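Side-chain contacts in putative uncharacterized protein (Pyrococcus furiosus, PDB 3V68), which is of unknown biochemical function, belongs to the DUF2666 family and probably binds double-stranded DNA: residues V21-T25 / N26-A30; E88-K91 / K92-K95; P130-E133 / E134-N138; E221-Y224 / A225-M229. One frame throughout, in Å; residues are numbered along the deposited sequence.

Contact 1 of 4, residues V21-T25 / N26-A30; sequences VEDFT and NENIA
N28 and T25 meet obliquely at the start of helix 26-43, the amide of N28 lying beside the threonine hydroxyl, and D23 closes the group from the loop. N28 ND2 gives a hydrogen bond of 2.8 Å to the backbone O of D23. The bond is nearly straight, 169° at the hydrogen, and the acceptor lies in the amide plane, although the donor stands tilted from the plane of the D23 carbonyl. D23 O also accepts from T25 N, which comes from the same face of that carbonyl, across the inverse gamma turn centred on F24. A water bridges D23 OD2 and N28 ND2, joining a carboxylate and an amide whose planes are 70° apart.

T25 is the N-cap of the helix: its OG1, lying between the backbone N and the carbonyl carbon (chi1 62°), accepts from N28 N at 3.1 Å. A second water links T25 OG1 to E27 OE1, while T25 O takes I29 N at 2.9 Å and begins the regular helical bonding. Without the amide of N28, as with an alanine here, D23 O would probably lose its side-chain donor and the first water its amide partner, making the loop freer to move against the helix.

On the apolar side, I29 CD1 meets the edge of the F24 ring, 4.1 Å from F24 CD1, the two side chains crossing at about a right angle. V21 CG1 sits over the centre of one face of the same ring, and L6 of strand 5-12 touches V21, F24 and I29 alike.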
loop_
_atom_site.group_PDB
_atom_site.type_symbol
_atom_site.label_atom_id
_atom_site.label_comp_id
_atom_site.label_asym_id
_atom_site.label_seq_id
_atom_site.Cartn_x
_atom_site.Cartn_y
_atom_site.Cartn_z
ATOM N N VAL A 21 -17.921 -4.021 -9.359
ATOM C CA VAL A 21 -17.931 -5.186 -10.229
ATOM C C VAL A 21 -19.375 -5.628 -10.392
ATOM O O VAL A 21 -20.135 -5.650 -9.423
ATOM C CB VAL A 21 -17.066 -6.327 -9.651
ATOM C CG1 VAL A 21 -17.185 -7.593 -10.496
ATOM C CG2 VAL A 21 -15.624 -5.882 -9.579
ATOM N N GLU A 22 -19.752 -5.949 -11.626
ATOM C CA GLU A 22 -21.088 -6.464 -11.912
ATOM C C GLU A 22 -21.014 -7.830 -12.587
ATOM O O GLU A 22 -21.947 -8.629 -12.491
ATOM C CB GLU A 22 -21.874 -5.467 -12.766
ATOM C CG GLU A 22 -22.301 -4.229 -11.987
ATOM C CD GLU A 22 -22.934 -3.161 -12.857
ATOM O OE1 GLU A 22 -23.557 -3.509 -13.880
ATOM O OE2 GLU A 22 -22.813 -1.969 -12.500
ATOM N N ASP A 23 -19.895 -8.086 -13.261
ATOM C CA ASP A 23 -19.623 -9.376 -13.874
ATOM C C ASP A 23 -18.566 -10.074 -13.021
ATOM O O ASP A 23 -17.374 -9.787 -13.148
ATOM C CB ASP A 23 -19.140 -9.180 -15.315
ATOM C CG ASP A 23 -19.088 -10.480 -16.108
ATOM O OD1 ASP A 23 -19.355 -11.563 -15.546
ATOM O OD2 ASP A 23 -18.778 -10.414 -17.315
ATOM N N PHE A 24 -19.016 -10.987 -12.165
ATOM C CA PHE A 24 -18.183 -11.557 -11.103
ATOM C C PHE A 24 -17.322 -12.748 -11.533
ATOM O O PHE A 24 -17.598 -13.901 -11.177
ATOM C CB PHE A 24 -19.033 -11.909 -9.875
ATOM C CG PHE A 24 -19.504 -10.714 -9.105
ATOM C CD1 PHE A 24 -18.777 -10.248 -8.014
ATOM C CD2 PHE A 24 -20.668 -10.043 -9.472
ATOM C CE1 PHE A 24 -19.207 -9.137 -7.295
ATOM C CE2 PHE A 24 -21.102 -8.927 -8.761
ATOM C CZ PHE A 24 -20.370 -8.475 -7.673
ATOM N N THR A 25 -16.272 -12.451 -12.292
ATOM C CA THR A 25 -15.236 -13.425 -12.620
ATOM C C THR A 25 -14.022 -13.137 -11.742
ATOM O O THR A 25 -13.866 -12.014 -11.247
ATOM C CB THR A 25 -14.800 -13.328 -14.100
ATOM O OG1 THR A 25 -14.241 -12.031 -14.353
ATOM C CG2 THR A 25 -15.984 -13.558 -15.047
ATOM N N ASN A 26 -13.162 -14.137 -11.551
ATOM C CA ASN A 26 -11.919 -13.932 -10.810
ATOM C C ASN A 26 -11.060 -12.828 -11.413
ATOM O O ASN A 26 -10.468 -12.036 -10.672
ATOM C CB ASN A 26 -11.111 -15.222 -10.707
ATOM C CG ASN A 26 -11.728 -16.223 -9.757
ATOM O OD1 ASN A 26 -12.383 -15.860 -8.773
ATOM N ND2 ASN A 26 -11.517 -17.505 -10.045
ATOM N N GLU A 27 -11.003 -12.772 -12.744
ATOM C CA GLU A 27 -10.264 -11.714 -13.445
ATOM C C GLU A 27 -10.785 -10.323 -13.080
ATOM O O GLU A 27 -10.005 -9.435 -12.739
ATOM C CB GLU A 27 -10.317 -11.914 -14.964
ATOM C CG GLU A 27 -9.434 -10.946 -15.746
ATOM C CD GLU A 27 -9.707 -10.948 -17.249
ATOM O OE1 GLU A 27 -10.827 -11.304 -17.677
ATOM O OE2 GLU A 27 -8.794 -10.571 -18.008
ATOM N N ASN A 28 -12.100 -10.134 -13.154
ATOM C CA ASN A 28 -12.690 -8.831 -12.863
ATOM C C ASN A 28 -12.545 -8.440 -11.395
ATOM O O ASN A 28 -12.322 -7.272 -11.080
ATOM C CB ASN A 28 -14.162 -8.794 -13.280
ATOM C CG ASN A 28 -14.347 -8.815 -14.787
ATOM O OD1 ASN A 28 -13.412 -8.558 -15.553
ATOM N ND2 ASN A 28 -15.564 -9.126 -15.221
ATOM N N ILE A 29 -12.666 -9.423 -10.507
ATOM C CA ILE A 29 -12.518 -9.168 -9.077
ATOM C C ILE A 29 -11.078 -8.776 -8.757
ATOM O O ILE A 29 -10.844 -7.789 -8.052
ATOM C CB ILE A 29 -12.993 -10.357 -8.209
ATOM C CG1 ILE A 29 -14.500 -10.571 -8.409
ATOM C CG2 ILE A 29 -12.667 -10.104 -6.732
ATOM C CD1 ILE A 29 -15.027 -11.882 -7.843
ATOM N N ALA A 30 -10.120 -9.524 -9.299
ATOM C CA ALA A 30 -8.707 -9.220 -9.077
ATOM C C ALA A 30 -8.321 -7.853 -9.644
ATOM O O ALA A 30 -7.553 -7.122 -9.018
ATOM C CB ALA A 30 -7.815 -10.323 -9.644
HETATM O O HOH W 1 -16.324 -10.010 -17.724
HETATM O O HOH W 2 -13.645 -11.967 -17.001
#

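Contact 2 of 4, residues E88-K91 / K92-K95; sequences EDDK and KLKK
D90 OD2 accepts the backbone N-H of L93 at 3.0 Å, a capping bond that makes D90 the N-cap of helix 91-110. The bond is straight, 166° at the hydrogen, and uses the anti lone pair of OD2; with CG anti to its own backbone N (chi1 -175°), the carboxylate of D90 turns over the first turn of the helix. The carbonyl of the same residue is also engaged, D90 O receiving K94 N at 2.8 Å, and one step on K91 O takes K95 N at 3.2 Å.

The N-H of D90 is satisfied in turn by E88 OE2, again through an anti lone pair, at 3.0 Å. D89 N adds a weak bond to that oxygen, while E88 OE1 forms a salt bridge with K51. E88, its CG also anti to the backbone N, lays CG against L93 CB, 3.8 Å away; the bend at chi2 then turns the carboxylate back to the N-H groups of D89 and D90. Y247 of helix 241-248 touches both E88 and L93. E88 O reaches K94 NZ through a water, which accepts from the lysine and donates to the carbonyl.

The charge of the D90 carboxylate would probably be favoured by the positive end of the helix, while E88, paired with K51, ties down the N-H groups just before it.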
loop_
_atom_site.group_PDB
_atom_site.type_symbol
_atom_site.label_atom_id
_atom_site.label_comp_id
_atom_site.label_asym_id
_atom_site.label_seq_id
_atom_site.Cartn_x
_atom_site.Cartn_y
_atom_site.Cartn_z
ATOM N N GLU A 88 6.432 14.208 16.054
ATOM C CA GLU A 88 6.086 13.449 17.245
ATOM C C GLU A 88 7.276 13.413 18.188
ATOM O O GLU A 88 8.412 13.200 17.752
ATOM C CB GLU A 88 5.646 12.025 16.867
ATOM C CG GLU A 88 5.220 11.147 18.052
ATOM C CD GLU A 88 4.125 11.780 18.898
ATOM O OE1 GLU A 88 3.054 12.115 18.354
ATOM O OE2 GLU A 88 4.340 11.944 20.118
ATOM N N ASP A 89 7.001 13.625 19.474
ATOM C CA ASP A 89 8.031 13.654 20.507
ATOM C C ASP A 89 8.135 12.325 21.241
ATOM O O ASP A 89 9.223 11.937 21.670
ATOM C CB ASP A 89 7.747 14.772 21.515
ATOM C CG ASP A 89 7.568 16.125 20.857
ATOM O OD1 ASP A 89 6.735 16.912 21.352
ATOM O OD2 ASP A 89 8.252 16.407 19.848
ATOM N N ASP A 90 7.000 11.639 21.392
ATOM C CA ASP A 90 6.965 10.349 22.081
ATOM C C ASP A 90 7.728 9.291 21.285
ATOM O O ASP A 90 7.418 9.038 20.118
ATOM C CB ASP A 90 5.522 9.907 22.341
ATOM C CG ASP A 90 5.443 8.642 23.169
ATOM O OD1 ASP A 90 5.310 8.753 24.406
ATOM O OD2 ASP A 90 5.531 7.539 22.593
ATOM N N LYS A 91 8.724 8.684 21.926
ATOM C CA LYS A 91 9.641 7.746 21.270
ATOM C C LYS A 91 8.913 6.574 20.614
ATOM O O LYS A 91 9.217 6.203 19.476
ATOM C CB LYS A 91 10.691 7.237 22.270
ATOM C CG LYS A 91 11.702 6.253 21.688
ATOM C CD LYS A 91 12.777 5.883 22.699
ATOM C CE LYS A 91 13.684 4.787 22.156
ATOM N NZ LYS A 91 14.882 4.567 23.012
ATOM N N LYS A 92 7.951 6.009 21.342
ATOM C CA LYS A 92 7.186 4.854 20.891
ATOM C C LYS A 92 6.291 5.205 19.700
ATOM O O LYS A 92 6.286 4.497 18.686
ATOM C CB LYS A 92 6.352 4.304 22.053
ATOM C CG LYS A 92 6.102 2.809 22.000
ATOM C CD LYS A 92 5.974 2.210 23.403
ATOM C CE LYS A 92 7.332 1.800 23.987
ATOM N NZ LYS A 92 8.071 2.918 24.655
ATOM N N LEU A 93 5.550 6.305 19.820
ATOM C CA LEU A 93 4.651 6.746 18.752
ATOM C C LEU A 93 5.419 7.208 17.510
ATOM O O LEU A 93 4.983 6.969 16.380
ATOM C CB LEU A 93 3.697 7.842 19.248
ATOM C CG LEU A 93 2.675 7.508 20.345
ATOM C CD1 LEU A 93 1.887 8.752 20.718
ATOM C CD2 LEU A 93 1.724 6.382 19.940
ATOM N N LYS A 94 6.561 7.861 17.723
ATOM C CA LYS A 94 7.408 8.308 16.611
ATOM C C LYS A 94 7.875 7.131 15.749
ATOM O O LYS A 94 7.856 7.210 14.516
ATOM C CB LYS A 94 8.605 9.115 17.126
ATOM C CG LYS A 94 9.433 9.750 16.023
ATOM C CD LYS A 94 10.563 10.595 16.582
ATOM C CE LYS A 94 11.342 11.264 15.463
ATOM N NZ LYS A 94 12.345 12.235 15.986
ATOM N N LYS A 95 8.274 6.041 16.403
ATOM C CA LYS A 95 8.706 4.830 15.707
ATOM C C LYS A 95 7.605 4.305 14.782
ATOM O O LYS A 95 7.882 3.920 13.642
ATOM C CB LYS A 95 9.139 3.749 16.710
ATOM C CG LYS A 95 9.830 2.543 16.074
ATOM C CD LYS A 95 10.293 1.517 17.107
ATOM C CE LYS A 95 10.958 0.322 16.418
ATOM N NZ LYS A 95 11.306 -0.788 17.358
HETATM O O HOH W 3 11.106 14.080 17.837
#

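Contact 3 of 4, residues P130-E133 / E134-N138; sequences PRYE and EDHIN
Y132 turns its ring edge toward the face of the H136 imidazole in an edge-to-face pair, with centroids 5.3 Å apart and planes at 67°. Closer in, Y132 CB stands over that face as a CH-pi contact, 4.0 Å from the ring centroid. P130 CB meets the imidazole differently, in the ring plane at its edge, 3.5 Å from H136 CE1. Farther along the tyrosine, N138 CG lies at the ring edge, 4.1 Å from Y132 CE2, its amide plane almost perpendicular to the ring. N138 ND2 also touches R131 CB, and R131 CG covers one face of the Y132 ring near the rim.

The imidazole is fixed at both nitrogens. H136 ND1 donates to E134 O at 2.9 Å, in the carbonyl plane, with CG of H136 placed between its backbone N and carbonyl carbon (chi1 70°); NE2 is hydrogen-bonded to T9 OG1 of strand 5-12. A leucine in place of H136 would probably leave E134 O without this donor and T9 OG1 without this partner, and the edge of Y132 would lose the aromatic face it meets. At the edge of the Y132 ring, E134 OE2 lies near Y132 CB and shares a water with E133 N. E7 holds both R131, by a salt bridge, and N138 ND2, whereas N138 OD1 pairs with T140.

The turn thus folds back over the beginning of strand 136-143, a central strand of the four-stranded antiparallel sheet, where backbone bonds tie H136 to K11 and N138 to T9.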
loop_
_atom_site.group_PDB
_atom_site.type_symbol
_atom_site.label_atom_id
_atom_site.label_comp_id
_atom_site.label_asym_id
_atom_site.label_seq_id
_atom_site.Cartn_x
_atom_site.Cartn_y
_atom_site.Cartn_z
ATOM N N PRO A 130 -21.463 8.012 -6.060
ATOM C CA PRO A 130 -21.107 7.719 -4.670
ATOM C C PRO A 130 -22.306 7.193 -3.879
ATOM O O PRO A 130 -23.427 7.679 -4.056
ATOM C CB PRO A 130 -20.660 9.080 -4.129
ATOM C CG PRO A 130 -20.218 9.835 -5.331
ATOM C CD PRO A 130 -21.159 9.411 -6.415
ATOM N N ARG A 131 -22.065 6.203 -3.023
ATOM C CA ARG A 131 -23.125 5.552 -2.245
ATOM C C ARG A 131 -23.750 6.483 -1.195
ATOM O O ARG A 131 -24.893 6.285 -0.782
ATOM C CB ARG A 131 -22.591 4.262 -1.598
ATOM C CG ARG A 131 -23.619 3.408 -0.828
ATOM C CD ARG A 131 -24.871 3.083 -1.650
ATOM N NE ARG A 131 -24.614 2.155 -2.751
ATOM C CZ ARG A 131 -24.821 0.840 -2.696
ATOM N NH1 ARG A 131 -25.289 0.273 -1.591
ATOM N NH2 ARG A 131 -24.561 0.089 -3.756
ATOM N N TYR A 132 -22.997 7.498 -0.782
ATOM C CA TYR A 132 -23.452 8.444 0.233
ATOM C C TYR A 132 -23.340 9.873 -0.277
ATOM O O TYR A 132 -22.428 10.199 -1.038
ATOM C CB TYR A 132 -22.644 8.272 1.522
ATOM C CG TYR A 132 -22.706 6.868 2.081
ATOM C CD1 TYR A 132 -23.735 6.486 2.941
ATOM C CD2 TYR A 132 -21.740 5.916 1.742
ATOM C CE1 TYR A 132 -23.801 5.195 3.454
ATOM C CE2 TYR A 132 -21.799 4.622 2.248
ATOM C CZ TYR A 132 -22.832 4.268 3.103
ATOM O OH TYR A 132 -22.899 2.992 3.609
ATOM N N GLU A 133 -24.275 10.719 0.146
ATOM C CA GLU A 133 -24.293 12.122 -0.265
ATOM C C GLU A 133 -23.216 12.933 0.448
ATOM O O GLU A 133 -22.640 13.855 -0.125
ATOM C CB GLU A 133 -25.668 12.740 -0.019
ATOM C CG GLU A 133 -26.769 12.166 -0.902
ATOM C CD GLU A 133 -28.064 12.947 -0.806
ATOM O OE1 GLU A 133 -29.102 12.339 -0.465
ATOM O OE2 GLU A 133 -28.046 14.169 -1.066
ATOM N N GLU A 134 -22.957 12.589 1.703
ATOM C CA GLU A 134 -21.901 13.236 2.469
ATOM C C GLU A 134 -20.541 12.715 2.030
ATOM O O GLU A 134 -20.446 11.633 1.440
ATOM C CB GLU A 134 -22.094 13.020 3.974
ATOM C CG GLU A 134 -22.538 11.619 4.373
ATOM C CD GLU A 134 -24.044 11.435 4.334
ATOM O OE1 GLU A 134 -24.764 12.233 4.972
ATOM O OE2 GLU A 134 -24.509 10.484 3.670
ATOM N N ASP A 135 -19.501 13.496 2.311
ATOM C CA ASP A 135 -18.123 13.055 2.124
ATOM C C ASP A 135 -17.916 11.733 2.857
ATOM O O ASP A 135 -18.435 11.540 3.958
ATOM C CB ASP A 135 -17.140 14.112 2.645
ATOM C CG ASP A 135 -16.942 15.272 1.677
ATOM O OD1 ASP A 135 -17.571 15.291 0.594
ATOM O OD2 ASP A 135 -16.148 16.177 2.008
ATOM N N HIS A 136 -17.168 10.822 2.239
ATOM C CA HIS A 136 -17.027 9.467 2.771
ATOM C C HIS A 136 -15.938 8.673 2.059
ATOM O O HIS A 136 -15.480 9.046 0.978
ATOM C CB HIS A 136 -18.343 8.697 2.613
ATOM C CG HIS A 136 -18.670 8.372 1.188
ATOM N ND1 HIS A 136 -19.278 9.275 0.345
ATOM C CD2 HIS A 136 -18.428 7.264 0.446
ATOM C CE1 HIS A 136 -19.423 8.728 -0.850
ATOM N NE2 HIS A 136 -18.909 7.510 -0.817
ATOM N N ILE A 137 -15.547 7.570 2.690
ATOM C CA ILE A 137 -14.818 6.488 2.041
ATOM C C ILE A 137 -15.691 5.247 2.196
ATOM O O ILE A 137 -16.220 4.997 3.277
ATOM C CB ILE A 137 -13.447 6.220 2.718
ATOM C CG1 ILE A 137 -12.638 7.519 2.902
ATOM C CG2 ILE A 137 -12.663 5.137 1.956
ATOM C CD1 ILE A 137 -12.192 8.202 1.619
ATOM N N ASN A 138 -15.845 4.476 1.124
ATOM C CA ASN A 138 -16.673 3.272 1.168
ATOM C C ASN A 138 -16.091 2.104 0.370
ATOM O O ASN A 138 -16.062 2.141 -0.863
ATOM C CB ASN A 138 -18.104 3.597 0.703
ATOM C CG ASN A 138 -18.917 2.356 0.379
ATOM O OD1 ASN A 138 -18.868 1.355 1.096
ATOM N ND2 ASN A 138 -19.669 2.416 -0.717
HETATM O O HOH W 4 -26.581 9.581 1.977
#

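Contact 4 of 4, residues E221-Y224 / A225-M229; sequences EVRY and AAREM
R227 folds back along the helix onto R223, and its NH1 donates to the backbone O of R223 at 3.3 Å. The bond is long but straight, 167° at the hydrogen; R223 O lies in the guanidinium plane at its edge, while NH1 stands above the plane of the carbonyl. R227 N reaches the same oxygen at 3.2 Å from the opposite face, so two donors of one residue grip R223 O. The torsions explain this reach: with CG beside the backbone N (chi1 -77°) and the chain extended from CG to NE, CG and CD run past the carbonyl.

Ordinary i to i+4 helical bonds continue the pattern, from A225 N to E221 O at 3.0 Å, from A226 N to V222 O at 2.9 Å and from E228 N to Y224 O at 2.8 Å. Y224 OH bonds to V175 O.

In van der Waals contact, R227 NH1 lies 3.8 Å from R223 CB. The charged heads themselves do not touch, R223 NE standing 6.1 Å from R227 NH1, and their planes are 30° apart. They find separate partners: R227 NE makes a salt bridge with D238 and NH1 also bonds to I116 O, whereas R223 bonds to the carbonyls of E117 and E219.

Apolar side chains face other helices: A225 and A226 lie against F212 of helix 202-213, and Y224 packs on I178 and I189. Helix 219-231 is thus a partly buried amphipathic helix of the all-helical part of the fold, with small alanines where a neighbouring helix comes close.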
loop_
_atom_site.group_PDB
_atom_site.type_symbol
_atom_site.label_atom_id
_atom_site.label_comp_id
_atom_site.label_asym_id
_atom_site.label_seq_id
_atom_site.Cartn_x
_atom_site.Cartn_y
_atom_site.Cartn_z
ATOM N N GLU A 221 1.400 -12.647 -9.583
ATOM C CA GLU A 221 2.438 -13.326 -8.814
ATOM C C GLU A 221 3.700 -12.483 -8.607
ATOM O O GLU A 221 4.313 -12.546 -7.538
ATOM C CB GLU A 221 2.799 -14.661 -9.466
ATOM C CG GLU A 221 1.684 -15.699 -9.414
ATOM C CD GLU A 221 1.931 -16.876 -10.347
ATOM O OE1 GLU A 221 2.546 -16.689 -11.415
ATOM O OE2 GLU A 221 1.500 -17.996 -10.020
ATOM N N VAL A 222 4.078 -11.697 -9.617
ATOM C CA VAL A 222 5.278 -10.853 -9.518
ATOM C C VAL A 222 5.156 -9.721 -8.493
ATOM O O VAL A 222 6.157 -9.329 -7.905
ATOM C CB VAL A 222 5.770 -10.308 -10.888
ATOM C CG1 VAL A 222 6.116 -11.462 -11.828
ATOM C CG2 VAL A 222 4.750 -9.348 -11.507
ATOM N N ARG A 223 3.941 -9.211 -8.278
ATOM C CA ARG A 223 3.708 -8.198 -7.236
ATOM C C ARG A 223 4.006 -8.749 -5.847
ATOM O O ARG A 223 4.496 -8.023 -4.980
ATOM C CB ARG A 223 2.271 -7.659 -7.267
ATOM C CG ARG A 223 2.061 -6.432 -8.141
ATOM C CD ARG A 223 2.086 -6.803 -9.614
ATOM N NE ARG A 223 2.107 -5.617 -10.459
ATOM C CZ ARG A 223 2.215 -5.635 -11.782
ATOM N NH1 ARG A 223 2.308 -6.785 -12.443
ATOM N NH2 ARG A 223 2.231 -4.486 -12.448
ATOM N N TYR A 224 3.707 -10.028 -5.643
ATOM C CA TYR A 224 3.965 -10.666 -4.356
ATOM C C TYR A 224 5.430 -11.056 -4.214
ATOM O O TYR A 224 5.995 -10.963 -3.127
ATOM C CB TYR A 224 3.010 -11.845 -4.138
ATOM C CG TYR A 224 1.592 -11.355 -3.984
ATOM C CD1 TYR A 224 1.141 -10.874 -2.758
ATOM C CD2 TYR A 224 0.726 -11.311 -5.076
ATOM C CE1 TYR A 224 -0.157 -10.387 -2.614
ATOM C CE2 TYR A 224 -0.569 -10.827 -4.945
ATOM C CZ TYR A 224 -0.998 -10.373 -3.715
ATOM O OH TYR A 224 -2.274 -9.895 -3.597
ATOM N N ALA A 225 6.052 -11.451 -5.323
ATOM C CA ALA A 225 7.481 -11.713 -5.328
ATOM C C ALA A 225 8.262 -10.443 -5.011
ATOM O O ALA A 225 9.211 -10.484 -4.235
ATOM C CB ALA A 225 7.917 -12.310 -6.657
ATOM N N ALA A 226 7.850 -9.311 -5.590
ATOM C CA ALA A 226 8.497 -8.041 -5.264
ATOM C C ALA A 226 8.354 -7.699 -3.783
ATOM O O ALA A 226 9.324 -7.299 -3.139
ATOM C CB ALA A 226 7.960 -6.915 -6.135
ATOM N N ARG A 227 7.151 -7.872 -3.244
ATOM C CA ARG A 227 6.905 -7.595 -1.833
ATOM C C ARG A 227 7.735 -8.512 -0.936
ATOM O O ARG A 227 8.300 -8.059 0.057
ATOM C CB ARG A 227 5.418 -7.716 -1.517
ATOM C CG ARG A 227 4.637 -6.499 -1.982
ATOM C CD ARG A 227 3.146 -6.773 -2.068
ATOM N NE ARG A 227 2.411 -5.516 -2.191
ATOM C CZ ARG A 227 2.305 -4.809 -3.315
ATOM N NH1 ARG A 227 2.872 -5.233 -4.443
ATOM N NH2 ARG A 227 1.631 -3.671 -3.307
ATOM N N GLU A 228 7.811 -9.794 -1.288
ATOM C CA GLU A 228 8.609 -10.738 -0.512
ATOM C C GLU A 228 10.092 -10.377 -0.537
ATOM O O GLU A 228 10.756 -10.401 0.504
ATOM C CB GLU A 228 8.383 -12.176 -0.989
ATOM C CG GLU A 228 9.099 -13.246 -0.147
ATOM C CD GLU A 228 8.645 -13.309 1.306
ATOM O OE1 GLU A 228 7.549 -12.813 1.637
ATOM O OE2 GLU A 228 9.391 -13.888 2.124
ATOM N N MET A 229 10.604 -10.027 -1.719
ATOM C CA MET A 229 12.003 -9.615 -1.864
ATOM C C MET A 229 12.305 -8.407 -0.978
ATOM O O MET A 229 13.290 -8.395 -0.235
ATOM C CB MET A 229 12.328 -9.310 -3.330
ATOM C CG MET A 229 13.772 -8.880 -3.584
ATOM S SD MET A 229 14.061 -7.110 -3.381
ATOM C CE MET A 229 13.350 -6.464 -4.888
#

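Contacts 1 and 2 lie at the surface on opposite sides of the chain's centre, their own centres 42 Å apart, and both are helix starts. Contact 1 caps with a neutral threonine and uses an asparagine and waters, contact 2 with an aspartate among charged residues. Contacts 3 and 4 are partly buried: the first is a turn entering the sheet, built on aromatic packing, the second a stretch within a helix, built on backbone bonds and arginines. Contacts 1 and 3 both adjoin strand 5-12, yet their nearest atoms remain about 9 Å apart. Contact 4 is nearest the chain's centre, at about 13 Å between centres.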